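Local coordinates for signal recognition particle receptor FtsY (Sulfolobus acidocaldarius, PDB 5L3S), which serves as the receptor for the signal recognition particle and belongs to the SRP54-type family of P-loop nucleotide-binding proteins, at residues B[90-93]-B[94-98]; B[122-125]-B[126-130]; B[136-139]-B[140-143]; B[276-279]-B[280-283]. One frame throughout, in Å; residues are numbered along the deposited sequence.

All four contacts are local, each within one continuous run of chain, so none closes a long loop; they follow one another in series without nesting or crossing. Contact 1 comes first, on helix 90-96, ahead of strand 102-107. Contact 2 ends helix 114-127 and packs against contact 1 through Leu125 and Ile94, and through Asn128 and Ile91. Strand 132-137 then leads into contact 3, in the loop before helix 144-155. Contact 4 comes last, in the turn after strand 270-274 and the start of strand 282-284, and meets contact 2 where Tyr279 lies on Asn123. Contacts 3 and 4, about 12 Å apart at their nearest atoms, both reach the same phosphoaminophosphonic acid-guanylate ester.

Contact 1: residues B[90-93]-B[94-98]; sequences LIEK and IRSSG
Ile91 and Arg95 lie side by side along the short helix 90-96, pointing the same way. The side chains meet at two places. CG2 of Ile91 sits over one face of the Arg95 guanidinium, near its rim and 3.6 Å from Arg95 NE; the branch gets there because it stands anti to the backbone N of Ile91, while the arginine chain runs extended from CG to NE. On the buried side, Leu90 CG meets Ile94 CD1 at 4.2 Å, and both residues turn inward, Ile94 onto Phe102 and Leu90 onto Phe216. The hydrogen bonds are those of a helix reaching its end. Ile94 N binds Leu90 O at 2.9 Å, and Arg95 N binds Ile91 O almost straight, at 2.9 Å and 176°. Glu92 O takes two donors from a single residue: Ser96 N at 2.8 Å and Ser96 OG at 3.0 Å, reaching it from opposite faces of the carbonyl plane. The short helix is thus amphipathic. Leu90 and Ile94 face the sheet, the Arg95 guanidinium lays one face against the methyl of Ile91, and the serine hydroxyl adds a second bond to a carbonyl of the last turn.

Contact 2: residues B[122-125]-B[126-130]; sequences VNML and KKNNL
Asn128 holds CG anti to its carbonyl carbon (chi1 -79°) with the amide swung crosswise (chi2 -88°), which turns ND2 back to Met124 O. That bond is 2.9 Å long and nearly straight at 166°; Met124 O lies in the plane of the asparagine amide, whereas ND2 stands above the plane of the carbonyl it binds. The side chain thereby occupies a carbonyl that Asn128 N meets only weakly, and ND2 also rests 3.8 Å from Met124 CG. Lys127 is bent at its second torsion and folds back along the helix: its CG presses to 3.0 Å from Asn123 O, and its CE crosses the Asn123 amide 3.7 Å from OD1. On the buried side, Leu125 CD2 touches Leu130 CD1 at 3.8 Å. Leu125 also packs on Ile94 of helix 90-96 and on Val186, while Val122 covers Ile134 and Leu188, so this face of the helix lies against the central sheet. Lys126 sends its ammonium to Leu155 O. The backbone finishes the turn in a wrapped pair of bonds, Leu130 N to Leu125 O at 2.9 Å and Asn129 N to Lys126 O at 3.0 Å, with Asn129 at positive phi. This is a Schellman motif, here supplemented by the asparagine side chain, and it ends the helix that follows the P-loop in this nucleotide-binding fold.

Contact 3: residues B[136-139]-B[140-143]; sequences ASDT and FRAA. With GNP (phosphoaminophosphonic acid-guanylate ester), chain R.
Past the end of strand 132-137 the backbone bends at Asp138 and Thr139, turning the N-H groups of Phe140 and Arg141 back toward the Asp138 carboxylate. Asp138 OD1 accepts both. Phe140 N comes nearly along the C-O axis of Asp138 OD1 at 2.9 Å, and Arg141 N meets the syn side of Asp138 OD1 at 3.0 Å with an almost straight bond (174°). The bond to Phe140 N makes an Asx turn. It lies in the DTFRAAA sequence motif of SRP-type GTPase domains, between strand 132-137 and helix 144-155, and belongs to the nucleotide pocket. The Arg141 chain, bent at chi2 and chi3, curls so that NE and NH2 grip Ala142 O side-on, each at 3.0 Å and from the same face of the carbonyl plane. NH2 also binds Gln147. With the guanidinium held this way, NH1 is presented to O2G of phosphoaminophosphonic acid-guanylate ester at 2.9 Å, the oxygen lying at the guanidinium edge. Asp138 OD2 stands instead over a face, 4.2 Å from Arg141 NH1, with carboxylate and guanidinium planes 82° apart; the opposite charges are near, but no N-H points at the acid. A polar side chain of another protein chain hydrogen-bonds to Ala143 N, and a second bound ester also touches Arg141.

Contact 4: residues B[276-279]-B[280-283]; sequences GQNY and DDLI. With GNP (phosphoaminophosphonic acid-guanylate ester), chain R.
The side chains of Asn278 and Asp281 lie side by side, pointing the same way, their amide and carboxylate planes 45° apart. At the acid, Asn278 N approaches Asp281 OD2 from above the carboxylate plane, at 3.0 Å, and Asn278 CB lies 3.4 Å from the same oxygen. A second flat group is the base of phosphoaminophosphonic acid-guanylate ester: Gly276 O sits over it, 3.1 Å from C6, and Gln277 CG lies on the same side, 3.4 Å from N3. The Tyr279 ring meets that of His151 with planes at about 70°, its hydroxyl hydrogen-bonded to the histidine.

The backbone forms a type I turn from Asn278 to Asp281, closed by Asp281 N on Asn278 O at 3.0 Å. Asp281 is then the centre of an inverse gamma turn, which leads into strand 282-284. Gly276, with no side chain, brings its CA to 3.3 Å from Asp281 OD2, so the acid nests against the backbone of Gly276. Beyond CG the Gln277 chain runs extended along the ligand, and NE2 binds the ribose O2' at 2.7 Å, nearly straight at 170°. The bond from Gly276 N to O6 of the base is weak. Lys120 holds the carbonyl oxygens of both Gly276 and Asp281. Asp281 OD2 thus ties the ends of the turn, and Lys120 bridges Asp281 to Gly276 ahead of it, which is consistent with a firmly shaped loop that sets a backbone carbonyl over the base and a glutamine amide at the ribose.

Contact 1: residues B[90-93]-B[94-98]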
loop_
_atom_site.group_PDB
_atom_site.type_symbol
_atom_site.label_atom_id
_atom_site.label_comp_id
_atom_site.label_asym_id
_atom_site.label_seq_id
_atom_site.Cartn_x
_atom_site.Cartn_y
_atom_site.Cartn_z
ATOM N N LEU B 90 0.243 -23.901 7.923
ATOM C CA LEU B 90 1.166 -24.118 6.810
ATOM C C LEU B 90 2.317 -25.048 7.163
ATOM O O LEU B 90 2.739 -25.864 6.347
ATOM C CB LEU B 90 1.719 -22.789 6.289
ATOM C CG LEU B 90 2.739 -22.906 5.154
ATOM C CD1 LEU B 90 2.126 -23.614 3.951
ATOM C CD2 LEU B 90 3.259 -21.544 4.759
ATOM N N ILE B 91 2.837 -24.912 8.372
ATOM C CA ILE B 91 3.941 -25.761 8.791
ATOM C C ILE B 91 3.473 -27.211 8.892
ATOM O O ILE B 91 4.178 -28.126 8.467
ATOM C CB ILE B 91 4.561 -25.264 10.108
ATOM C CG1 ILE B 91 5.260 -23.922 9.868
ATOM C CG2 ILE B 91 5.556 -26.282 10.658
ATOM C CD1 ILE B 91 5.328 -23.056 11.097
ATOM N N GLU B 92 2.266 -27.413 9.414
ATOM C CA GLU B 92 1.708 -28.761 9.498
ATOM C C GLU B 92 1.484 -29.315 8.093
ATOM O O GLU B 92 1.742 -30.496 7.846
ATOM C CB GLU B 92 0.409 -28.786 10.324
ATOM C CG GLU B 92 -0.302 -30.138 10.320
ATOM C CD GLU B 92 -1.670 -30.087 10.980
ATOM O OE1 GLU B 92 -1.925 -29.138 11.754
ATOM O OE2 GLU B 92 -2.493 -30.993 10.718
ATOM N N LYS B 93 1.041 -28.454 7.177
ATOM C CA LYS B 93 0.880 -28.807 5.763
ATOM C C LYS B 93 2.187 -29.323 5.170
ATOM O O LYS B 93 2.218 -30.370 4.529
ATOM C CB LYS B 93 0.454 -27.593 4.935
ATOM C CG LYS B 93 -1.041 -27.322 4.827
ATOM C CD LYS B 93 -1.278 -26.155 3.852
ATOM C CE LYS B 93 -2.707 -25.618 3.893
ATOM N NZ LYS B 93 -3.663 -26.514 3.187
ATOM N N ILE B 94 3.259 -28.563 5.369
ATOM C CA ILE B 94 4.576 -28.950 4.862
ATOM C C ILE B 94 5.051 -30.258 5.500
ATOM O O ILE B 94 5.428 -31.193 4.794
ATOM C CB ILE B 94 5.624 -27.852 5.093
ATOM C CG1 ILE B 94 5.206 -26.562 4.378
ATOM C CG2 ILE B 94 6.998 -28.325 4.607
ATOM C CD1 ILE B 94 6.094 -25.380 4.680
ATOM N N ARG B 95 5.025 -30.329 6.831
ATOM C CA ARG B 95 5.423 -31.565 7.529
ATOM C C ARG B 95 4.617 -32.793 7.111
ATOM O O ARG B 95 5.141 -33.911 7.075
ATOM C CB ARG B 95 5.336 -31.387 9.050
ATOM C CG ARG B 95 6.456 -30.550 9.673
ATOM C CD ARG B 95 6.027 -30.053 11.047
ATOM N NE ARG B 95 7.089 -29.367 11.782
ATOM C CZ ARG B 95 6.921 -28.819 12.984
ATOM N NH1 ARG B 95 5.736 -28.874 13.579
ATOM N NH2 ARG B 95 7.936 -28.219 13.594
ATOM N N SER B 96 3.339 -32.604 6.805
ATOM C CA SER B 96 2.493 -33.737 6.441
ATOM C C SER B 96 2.674 -34.109 4.980
ATOM O O SER B 96 2.267 -35.187 4.549
ATOM C CB SER B 96 1.019 -33.441 6.732
ATOM O OG SER B 96 0.805 -33.329 8.126
ATOM N N SER B 97 3.286 -33.204 4.226
ATOM C CA SER B 97 3.524 -33.399 2.802
ATOM C C SER B 97 4.702 -34.348 2.551
ATOM O O SER B 97 5.728 -34.287 3.240
ATOM C CB SER B 97 3.791 -32.048 2.137
ATOM O OG SER B 97 4.049 -32.196 0.755
ATOM N N GLY B 98 4.554 -35.221 1.563
ATOM C CA GLY B 98 5.611 -36.156 1.229
ATOM C C GLY B 98 6.528 -35.537 0.201
ATOM O O GLY B 98 7.541 -36.119 -0.187
#

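Contact 2: residues B[122-125]-B[126-130]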
loop_
_atom_site.group_PDB
_atom_site.type_symbol
_atom_site.label_atom_id
_atom_site.label_comp_id
_atom_site.label_asym_id
_atom_site.label_seq_id
_atom_site.Cartn_x
_atom_site.Cartn_y
_atom_site.Cartn_z
ATOM N N VAL B 122 11.390 -17.773 5.731
ATOM C CA VAL B 122 12.606 -18.554 5.981
ATOM C C VAL B 122 12.932 -18.636 7.471
ATOM O O VAL B 122 13.226 -19.712 7.996
ATOM C CB VAL B 122 13.836 -17.946 5.260
ATOM C CG1 VAL B 122 15.123 -18.668 5.707
ATOM C CG2 VAL B 122 13.658 -18.041 3.764
ATOM N N ASN B 123 12.902 -17.488 8.149
ATOM C CA ASN B 123 13.170 -17.474 9.586
ATOM C C ASN B 123 12.211 -18.370 10.371
ATOM O O ASN B 123 12.625 -19.096 11.273
ATOM C CB ASN B 123 13.127 -16.061 10.152
ATOM C CG ASN B 123 13.534 -16.013 11.598
ATOM O OD1 ASN B 123 14.693 -16.222 11.928
ATOM N ND2 ASN B 123 12.576 -15.742 12.478
ATOM N N MET B 124 10.937 -18.341 10.008
ATOM C CA MET B 124 9.948 -19.142 10.716
ATOM C C MET B 124 10.221 -20.622 10.437
ATOM O O MET B 124 10.185 -21.441 11.348
ATOM C CB MET B 124 8.525 -18.755 10.302
ATOM C CG MET B 124 7.437 -19.631 10.939
ATOM S SD MET B 124 5.822 -19.169 10.298
ATOM C CE MET B 124 6.087 -19.292 8.532
ATOM N N LEU B 125 10.534 -20.950 9.184
ATOM C CA LEU B 125 10.816 -22.343 8.803
ATOM C C LEU B 125 12.058 -22.899 9.511
ATOM O O LEU B 125 12.065 -24.059 9.968
ATOM C CB LEU B 125 10.940 -22.478 7.274
ATOM C CG LEU B 125 9.659 -22.206 6.466
ATOM C CD1 LEU B 125 9.927 -22.102 4.956
ATOM C CD2 LEU B 125 8.603 -23.267 6.734
ATOM N N LYS B 126 13.100 -22.077 9.609
ATOM C CA LYS B 126 14.303 -22.461 10.339
ATOM C C LYS B 126 14.006 -22.799 11.792
ATOM O O LYS B 126 14.536 -23.780 12.322
ATOM C CB LYS B 126 15.377 -21.374 10.289
ATOM C CG LYS B 126 16.083 -21.230 8.968
ATOM C CD LYS B 126 17.523 -20.788 9.182
ATOM C CE LYS B 126 17.606 -19.413 9.831
ATOM N NZ LYS B 126 18.992 -19.117 10.301
ATOM N N LYS B 127 13.159 -21.995 12.433
ATOM C CA LYS B 127 12.763 -22.240 13.826
ATOM C C LYS B 127 11.948 -23.529 13.959
ATOM O O LYS B 127 11.870 -24.121 15.040
ATOM C CB LYS B 127 11.930 -21.071 14.365
ATOM C CG LYS B 127 12.573 -19.703 14.220
ATOM C CD LYS B 127 13.578 -19.411 15.320
ATOM C CE LYS B 127 14.329 -18.117 15.040
ATOM N NZ LYS B 127 15.261 -17.762 16.148
ATOM N N ASN B 128 11.316 -23.946 12.866
ATOM C CA ASN B 128 10.540 -25.183 12.864
ATOM C C ASN B 128 11.349 -26.360 12.323
ATOM O O ASN B 128 10.795 -27.412 12.008
ATOM C CB ASN B 128 9.249 -25.008 12.063
ATOM C CG ASN B 128 8.178 -24.275 12.846
ATOM O OD1 ASN B 128 7.395 -24.892 13.579
ATOM N ND2 ASN B 128 8.147 -22.950 12.714
ATOM N N ASN B 129 12.659 -26.158 12.211
ATOM C CA ASN B 129 13.592 -27.185 11.737
ATOM C C ASN B 129 13.339 -27.702 10.319
ATOM O O ASN B 129 13.552 -28.879 10.031
ATOM C CB ASN B 129 13.665 -28.345 12.736
ATOM C CG ASN B 129 14.113 -27.890 14.108
ATOM O OD1 ASN B 129 15.240 -27.422 14.280
ATOM N ND2 ASN B 129 13.232 -28.019 15.096
ATOM N N LEU B 130 12.894 -26.819 9.433
ATOM C CA LEU B 130 12.713 -27.168 8.027
ATOM C C LEU B 130 13.788 -26.503 7.164
ATOM O O LEU B 130 13.981 -25.300 7.254
ATOM C CB LEU B 130 11.320 -26.734 7.559
ATOM C CG LEU B 130 10.196 -27.520 8.243
ATOM C CD1 LEU B 130 8.842 -26.863 8.034
ATOM C CD2 LEU B 130 10.183 -28.938 7.730
#

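Contact 3: residues B[136-139]-B[140-143]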
loop_
_atom_site.group_PDB
_atom_site.type_symbol
_atom_site.label_atom_id
_atom_site.label_comp_id
_atom_site.label_asym_id
_atom_site.label_seq_id
_atom_site.Cartn_x
_atom_site.Cartn_y
_atom_site.Cartn_z
ATOM N N ALA B 136 15.678 -16.744 -6.560
ATOM C CA ALA B 136 15.670 -15.314 -6.883
ATOM C C ALA B 136 15.028 -15.079 -8.242
ATOM O O ALA B 136 15.698 -14.706 -9.203
ATOM C CB ALA B 136 17.086 -14.759 -6.850
ATOM N N SER B 137 13.718 -15.287 -8.323
ATOM C CA SER B 137 13.021 -15.225 -9.609
ATOM C C SER B 137 12.454 -13.838 -9.987
ATOM O O SER B 137 11.699 -13.731 -10.944
ATOM C CB SER B 137 11.936 -16.306 -9.691
ATOM O OG SER B 137 12.511 -17.586 -9.939
ATOM N N ASP B 138 12.809 -12.796 -9.231
ATOM C CA ASP B 138 12.695 -11.415 -9.736
ATOM C C ASP B 138 13.988 -11.096 -10.460
ATOM O O ASP B 138 14.993 -10.763 -9.833
ATOM C CB ASP B 138 12.504 -10.410 -8.603
ATOM C CG ASP B 138 12.426 -8.953 -9.093
ATOM O OD1 ASP B 138 12.694 -8.666 -10.281
ATOM O OD2 ASP B 138 12.104 -8.080 -8.259
ATOM N N THR B 139 13.961 -11.194 -11.781
ATOM C CA THR B 139 15.160 -10.966 -12.575
ATOM C C THR B 139 15.079 -9.604 -13.263
ATOM O O THR B 139 15.868 -9.291 -14.157
ATOM C CB THR B 139 15.331 -12.053 -13.653
ATOM O OG1 THR B 139 14.186 -12.045 -14.510
ATOM C CG2 THR B 139 15.441 -13.446 -13.008
ATOM N N PHE B 140 14.125 -8.791 -12.852
ATOM C CA PHE B 140 13.906 -7.505 -13.525
ATOM C C PHE B 140 14.361 -6.288 -12.730
ATOM O O PHE B 140 15.073 -5.421 -13.245
ATOM C CB PHE B 140 12.433 -7.322 -13.909
ATOM C CG PHE B 140 12.084 -5.906 -14.316
ATOM C CD1 PHE B 140 12.261 -5.483 -15.623
ATOM C CD2 PHE B 140 11.594 -4.995 -13.384
ATOM C CE1 PHE B 140 11.962 -4.172 -16.000
ATOM C CE2 PHE B 140 11.299 -3.690 -13.751
ATOM C CZ PHE B 140 11.473 -3.284 -15.062
ATOM N N ARG B 141 13.918 -6.187 -11.484
ATOM C CA ARG B 141 14.046 -4.905 -10.794
ATOM C C ARG B 141 15.458 -4.677 -10.287
ATOM O O ARG B 141 16.134 -5.613 -9.869
ATOM C CB ARG B 141 13.042 -4.784 -9.650
ATOM C CG ARG B 141 12.723 -3.321 -9.295
ATOM C CD ARG B 141 12.568 -3.140 -7.799
ATOM N NE ARG B 141 13.776 -3.538 -7.078
ATOM C CZ ARG B 141 13.777 -4.372 -6.045
ATOM N NH1 ARG B 141 12.627 -4.874 -5.616
ATOM N NH2 ARG B 141 14.912 -4.696 -5.434
ATOM N N ALA B 142 15.901 -3.429 -10.341
ATOM C CA ALA B 142 17.226 -3.060 -9.851
ATOM C C ALA B 142 17.512 -3.616 -8.447
ATOM O O ALA B 142 16.706 -3.472 -7.509
ATOM C CB ALA B 142 17.411 -1.538 -9.883
ATOM N N ALA B 143 18.653 -4.288 -8.351
ATOM C CA ALA B 143 19.158 -4.900 -7.128
ATOM C C ALA B 143 18.240 -5.949 -6.496
ATOM O O ALA B 143 18.356 -6.206 -5.305
ATOM C CB ALA B 143 19.517 -3.828 -6.101
HETATM P PG GNP R . 9.105 -5.310 -5.216
HETATM O O1G GNP R . 9.911 -6.578 -5.379
HETATM O O2G GNP R . 9.803 -4.097 -5.815
HETATM O O3G GNP R . 7.732 -5.356 -5.850
HETATM N N3B GNP R . 8.913 -5.028 -3.653
HETATM P PB GNP R . 8.460 -6.207 -2.628
HETATM O O1B GNP R . 9.329 -7.371 -2.800
HETATM O O2B GNP R . 7.033 -6.494 -2.837
HETATM O O3A GNP R . 8.655 -5.615 -1.248
HETATM P PA GNP R . 9.923 -5.516 -0.388
HETATM O O1A GNP R . 10.180 -6.810 0.324
HETATM O O2A GNP R . 11.060 -4.941 -1.171
HETATM O "O5'" GNP R . 9.534 -4.538 0.775
HETATM C "C5'" GNP R . 9.242 -3.122 0.546
HETATM C "C4'" GNP R . 9.483 -2.357 1.835
HETATM O "O4'" GNP R . 8.437 -2.673 2.828
HETATM C "C3'" GNP R . 10.799 -2.684 2.513
HETATM O "O3'" GNP R . 11.293 -1.508 3.129
HETATM C "C2'" GNP R . 10.395 -3.706 3.590
HETATM O "O2'" GNP R . 11.299 -3.692 4.680
HETATM C "C1'" GNP R . 9.073 -3.054 4.024
HETATM N N9 GNP R . 8.188 -3.990 4.717
HETATM C C8 GNP R . 7.793 -5.241 4.328
HETATM N N7 GNP R . 6.964 -5.823 5.176
HETATM C C5 GNP R . 6.813 -4.870 6.180
HETATM C C6 GNP R . 6.047 -4.916 7.365
HETATM O O6 GNP R . 5.351 -5.867 7.749
HETATM N N1 GNP R . 6.176 -3.750 8.125
HETATM C C2 GNP R . 6.942 -2.658 7.747
HETATM N N2 GNP R . 6.973 -1.607 8.564
HETATM N N3 GNP R . 7.664 -2.612 6.633
HETATM C C4 GNP R . 7.556 -3.745 5.911
#

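Contact 4: residues B[276-279]-B[280-283]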
loop_
_atom_site.group_PDB
_atom_site.type_symbol
_atom_site.label_atom_id
_atom_site.label_comp_id
_atom_site.label_asym_id
_atom_site.label_seq_id
_atom_site.Cartn_x
_atom_site.Cartn_y
_atom_site.Cartn_z
ATOM N N GLY B 276 6.483 -5.594 10.880
ATOM C CA GLY B 276 7.708 -4.827 11.001
ATOM C C GLY B 276 8.710 -5.285 9.952
ATOM O O GLY B 276 8.365 -6.045 9.039
ATOM N N GLN B 277 9.958 -4.855 10.095
ATOM C CA GLN B 277 10.960 -5.140 9.059
ATOM C C GLN B 277 11.999 -6.194 9.458
ATOM O O GLN B 277 12.858 -6.545 8.657
ATOM C CB GLN B 277 11.647 -3.844 8.593
ATOM C CG GLN B 277 10.658 -2.761 8.144
ATOM C CD GLN B 277 11.337 -1.528 7.573
ATOM O OE1 GLN B 277 11.594 -0.559 8.290
ATOM N NE2 GLN B 277 11.648 -1.566 6.279
ATOM N N ASN B 278 11.932 -6.671 10.694
ATOM C CA ASN B 278 12.854 -7.705 11.179
ATOM C C ASN B 278 12.297 -9.094 10.911
ATOM O O ASN B 278 11.098 -9.249 10.700
ATOM C CB ASN B 278 13.117 -7.558 12.680
ATOM C CG ASN B 278 13.844 -6.276 13.029
ATOM O OD1 ASN B 278 14.705 -5.820 12.284
ATOM N ND2 ASN B 278 13.505 -5.695 14.176
ATOM N N TYR B 279 13.161 -10.107 10.947
ATOM C CA TYR B 279 12.768 -11.434 10.501
ATOM C C TYR B 279 11.675 -12.029 11.378
ATOM O O TYR B 279 10.819 -12.759 10.890
ATOM C CB TYR B 279 13.974 -12.366 10.448
ATOM C CG TYR B 279 15.023 -11.922 9.451
ATOM C CD1 TYR B 279 14.663 -11.286 8.270
ATOM C CD2 TYR B 279 16.372 -12.131 9.700
ATOM C CE1 TYR B 279 15.632 -10.868 7.356
ATOM C CE2 TYR B 279 17.338 -11.718 8.801
ATOM C CZ TYR B 279 16.964 -11.096 7.634
ATOM O OH TYR B 279 17.942 -10.689 6.744
ATOM N N ASP B 280 11.712 -11.711 12.665
ATOM C CA ASP B 280 10.715 -12.224 13.631
ATOM C C ASP B 280 9.344 -11.547 13.482
ATOM O O ASP B 280 8.358 -11.987 14.080
ATOM C CB ASP B 280 11.243 -12.012 15.052
ATOM C CG ASP B 280 10.585 -12.930 16.075
ATOM O OD1 ASP B 280 10.285 -14.096 15.730
ATOM O OD2 ASP B 280 10.379 -12.487 17.231
ATOM N N ASP B 281 9.271 -10.479 12.684
ATOM C CA ASP B 281 8.040 -9.665 12.629
ATOM C C ASP B 281 6.917 -10.266 11.777
ATOM O O ASP B 281 6.436 -9.655 10.830
ATOM C CB ASP B 281 8.355 -8.227 12.210
ATOM C CG ASP B 281 9.255 -7.527 13.215
ATOM O OD1 ASP B 281 9.324 -7.995 14.366
ATOM O OD2 ASP B 281 9.900 -6.525 12.862
ATOM N N LEU B 282 6.502 -11.472 12.144
ATOM C CA LEU B 282 5.494 -12.195 11.396
ATOM C C LEU B 282 4.646 -12.932 12.435
ATOM O O LEU B 282 5.180 -13.632 13.276
ATOM C CB LEU B 282 6.169 -13.208 10.461
ATOM C CG LEU B 282 5.286 -13.930 9.433
ATOM C CD1 LEU B 282 4.879 -13.016 8.317
ATOM C CD2 LEU B 282 5.974 -15.181 8.887
ATOM N N ILE B 283 3.331 -12.760 12.386
ATOM C CA ILE B 283 2.450 -13.480 13.297
ATOM C C ILE B 283 1.375 -14.251 12.537
ATOM O O ILE B 283 0.970 -13.848 11.452
ATOM C CB ILE B 283 1.793 -12.538 14.341
ATOM C CG1 ILE B 283 1.057 -11.397 13.641
ATOM C CG2 ILE B 283 2.843 -11.979 15.304
ATOM C CD1 ILE B 283 0.219 -10.533 14.606
HETATM P PG GNP R . 9.105 -5.310 -5.216
HETATM O O1G GNP R . 9.911 -6.578 -5.379
HETATM O O2G GNP R . 9.803 -4.097 -5.815
HETATM O O3G GNP R . 7.732 -5.356 -5.850
HETATM N N3B GNP R . 8.913 -5.028 -3.653
HETATM P PB GNP R . 8.460 -6.207 -2.628
HETATM O O1B GNP R . 9.329 -7.371 -2.800
HETATM O O2B GNP R . 7.033 -6.494 -2.837
HETATM O O3A GNP R . 8.655 -5.615 -1.248
HETATM P PA GNP R . 9.923 -5.516 -0.388
HETATM O O1A GNP R . 10.180 -6.810 0.324
HETATM O O2A GNP R . 11.060 -4.941 -1.171
HETATM O "O5'" GNP R . 9.534 -4.538 0.775
HETATM C "C5'" GNP R . 9.242 -3.122 0.546
HETATM C "C4'" GNP R . 9.483 -2.357 1.835
HETATM O "O4'" GNP R . 8.437 -2.673 2.828
HETATM C "C3'" GNP R . 10.799 -2.684 2.513
HETATM O "O3'" GNP R . 11.293 -1.508 3.129
HETATM C "C2'" GNP R . 10.395 -3.706 3.590
HETATM O "O2'" GNP R . 11.299 -3.692 4.680
HETATM C "C1'" GNP R . 9.073 -3.054 4.024
HETATM N N9 GNP R . 8.188 -3.990 4.717
HETATM C C8 GNP R . 7.793 -5.241 4.328
HETATM N N7 GNP R . 6.964 -5.823 5.176
HETATM C C5 GNP R . 6.813 -4.870 6.180
HETATM C C6 GNP R . 6.047 -4.916 7.365
HETATM O O6 GNP R . 5.351 -5.867 7.749
HETATM N N1 GNP R . 6.176 -3.750 8.125
HETATM C C2 GNP R . 6.942 -2.658 7.747
HETATM N N2 GNP R . 6.973 -1.607 8.564
HETATM N N3 GNP R . 7.664 -2.612 6.633
HETATM C C4 GNP R . 7.556 -3.745 5.911
#